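Local structure of proteasome accessory factor B/C (PafBC) (Paenarthrobacter aurescens, 6SJ9) at residues P162-Y167 with A215-T220. The protein is a WYL domain-containing transcriptional regulator of the bacterial DNA damage response, probably binding DNA through its winged helix-turn-helix domains. Numbering follows the deposited sequence.
Sequences PIRFGY and AISVLT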
loop_
_atom_site.group_PDB
_atom_site.type_symbol
_atom_site.label_atom_id
_atom_site.label_comp_id
_atom_site.label_asym_id
_atom_site.label_seq_id
_atom_site.Cartn_x
_atom_site.Cartn_y
_atom_site.Cartn_z
ATOM N N PRO A 162 -16.152 -23.836 -15.094
ATOM C CA PRO A 162 -16.300 -22.691 -16.000
ATOM C C PRO A 162 -17.058 -21.572 -15.274
ATOM O O PRO A 162 -17.652 -21.786 -14.200
ATOM C CB PRO A 162 -17.081 -23.265 -17.197
ATOM C CG PRO A 162 -17.788 -24.474 -16.645
ATOM C CD PRO A 162 -17.095 -24.956 -15.365
ATOM N N ILE A 163 -17.017 -20.365 -15.849
ATOM C CA ILE A 163 -17.641 -19.188 -15.252
ATOM C C ILE A 163 -18.465 -18.446 -16.303
ATOM O O ILE A 163 -18.350 -18.675 -17.510
ATOM C CB ILE A 163 -16.613 -18.184 -14.645
ATOM C CG1 ILE A 163 -15.702 -17.640 -15.736
ATOM C CG2 ILE A 163 -15.775 -18.868 -13.588
ATOM C CD1 ILE A 163 -14.617 -16.646 -15.218
ATOM N N ARG A 164 -19.305 -17.539 -15.813
ATOM C CA ARG A 164 -20.042 -16.612 -16.665
ATOM C C ARG A 164 -20.066 -15.235 -16.007
ATOM O O ARG A 164 -20.044 -15.105 -14.777
ATOM C CB ARG A 164 -21.444 -17.168 -16.983
ATOM C CG ARG A 164 -22.665 -16.399 -16.513
ATOM C CD ARG A 164 -23.847 -17.356 -16.341
ATOM N NE ARG A 164 -23.819 -18.366 -17.392
ATOM C CZ ARG A 164 -24.351 -19.594 -17.297
ATOM N NH1 ARG A 164 -24.970 -20.009 -16.182
ATOM N NH2 ARG A 164 -24.220 -20.445 -18.324
ATOM N N PHE A 165 -20.075 -14.197 -16.837
ATOM C CA PHE A 165 -20.056 -12.823 -16.336
ATOM C C PHE A 165 -20.462 -11.871 -17.446
ATOM O O PHE A 165 -20.342 -12.185 -18.646
ATOM C CB PHE A 165 -18.693 -12.356 -15.806
ATOM C CG PHE A 165 -17.577 -12.570 -16.771
ATOM C CD1 PHE A 165 -17.213 -11.564 -17.680
ATOM C CD2 PHE A 165 -16.927 -13.807 -16.827
ATOM C CE1 PHE A 165 -16.184 -11.809 -18.607
ATOM C CE2 PHE A 165 -15.901 -14.031 -17.728
ATOM C CZ PHE A 165 -15.542 -13.062 -18.633
ATOM N N GLY A 166 -20.993 -10.724 -17.019
ATOM C CA GLY A 166 -21.282 -9.655 -17.956
ATOM C C GLY A 166 -20.006 -8.962 -18.404
ATOM O O GLY A 166 -19.129 -8.652 -17.603
ATOM N N TYR A 167 -19.903 -8.712 -19.703
ATOM C CA TYR A 167 -18.699 -8.106 -20.248
ATOM C C TYR A 167 -19.060 -7.017 -21.245
ATOM O O TYR A 167 -19.786 -7.272 -22.209
ATOM C CB TYR A 167 -17.788 -9.119 -20.928
ATOM C CG TYR A 167 -16.440 -8.513 -21.127
ATOM C CD1 TYR A 167 -15.654 -8.224 -20.027
ATOM C CD2 TYR A 167 -15.948 -8.238 -22.387
ATOM C CE1 TYR A 167 -14.410 -7.680 -20.156
ATOM C CE2 TYR A 167 -14.680 -7.656 -22.543
ATOM C CZ TYR A 167 -13.927 -7.377 -21.417
ATOM O OH TYR A 167 -12.685 -6.819 -21.506
ATOM N N ALA A 215 -20.552 -9.357 -10.888
ATOM C CA ALA A 215 -19.723 -10.336 -10.228
ATOM C C ALA A 215 -19.658 -11.593 -11.097
ATOM O O ALA A 215 -20.450 -11.805 -12.020
ATOM C CB ALA A 215 -20.253 -10.649 -8.822
ATOM N N ILE A 216 -18.649 -12.393 -10.838
ATOM C CA ILE A 216 -18.451 -13.616 -11.594
ATOM C C ILE A 216 -19.313 -14.699 -10.973
ATOM O O ILE A 216 -19.225 -14.956 -9.774
ATOM C CB ILE A 216 -16.961 -13.979 -11.562
ATOM C CG1 ILE A 216 -16.194 -12.857 -12.304
ATOM C CG2 ILE A 216 -16.718 -15.397 -12.052
ATOM C CD1 ILE A 216 -14.759 -12.955 -12.228
ATOM N N SER A 217 -20.132 -15.354 -11.780
ATOM C CA SER A 217 -20.820 -16.550 -11.305
ATOM C C SER A 217 -20.013 -17.811 -11.684
ATOM O O SER A 217 -19.766 -18.081 -12.879
ATOM C CB SER A 217 -22.261 -16.560 -11.805
ATOM O OG SER A 217 -22.354 -16.799 -13.182
ATOM N N VAL A 218 -19.545 -18.524 -10.656
ATOM C CA VAL A 218 -18.814 -19.773 -10.805
ATOM C C VAL A 218 -19.809 -20.918 -11.013
ATOM O O VAL A 218 -20.596 -21.224 -10.114
ATOM C CB VAL A 218 -17.956 -20.021 -9.574
ATOM C CG1 VAL A 218 -17.070 -21.273 -9.769
ATOM C CG2 VAL A 218 -17.031 -18.824 -9.322
ATOM N N LEU A 219 -19.728 -21.611 -12.168
ATOM C CA LEU A 219 -20.689 -22.698 -12.465
ATOM C C LEU A 219 -20.197 -24.012 -11.848
ATOM O O LEU A 219 -19.601 -24.885 -12.512
ATOM C CB LEU A 219 -20.876 -22.839 -13.965
ATOM C CG LEU A 219 -21.187 -21.484 -14.616
ATOM C CD1 LEU A 219 -21.501 -21.714 -16.102
ATOM C CD2 LEU A 219 -22.416 -20.813 -13.871
ATOM N N THR A 220 -20.507 -24.166 -10.559
ATOM C CA THR A 220 -20.080 -25.286 -9.720
ATOM C C THR A 220 -20.770 -26.595 -10.109
ATOM O O THR A 220 -20.492 -27.601 -9.461
ATOM C CB THR A 220 -20.320 -25.016 -8.208
ATOM O OG1 THR A 220 -21.704 -24.790 -7.996
ATOM C CG2 THR A 220 -19.512 -23.803 -7.694
#
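R164 and S217 form an antiparallel hydrogen-bonded pair: R164 N donates to S217 O and S217 N to R164 O, both at 3.0 Å. R164 O takes a second bond from S217 OG, longer at 3.3 Å and approaching from above the carbonyl plane. This hydroxyl, set between its own backbone N and carbonyl carbon (chi1 71°), also lies against the aliphatic part of the arginine, 3.4 Å from R164 CG. Two residues further on, just past the paired strands, L219 N donates to P162 O at 2.9 Å. L219, the centre of an inverse gamma turn, crosses R164 at about a right angle, its CD1 over one guanidinium face near the rim and its CD2 3.5 Å from R164 NH1. The same guanidinium is held through NH2 by a salt bridge to E179, so an alanine in place of R164 would probably leave that carboxylate without its mate and uncover the L219 methyls. On the other sheet face, I163 CB packs on I216 CG2 at 3.8 Å, and I163 CG2 reaches V218 CG2 more loosely. The short strand 217-218 thus pairs with one edge of strand 163-168, whose other edge pairs with strand 175-188, in the Sm-like sheet of the WYL domain. Helix 147-159 covers the isoleucine face, with A156 against I163 and V153 against I216, while L194 of strand 191-198 also touches I163.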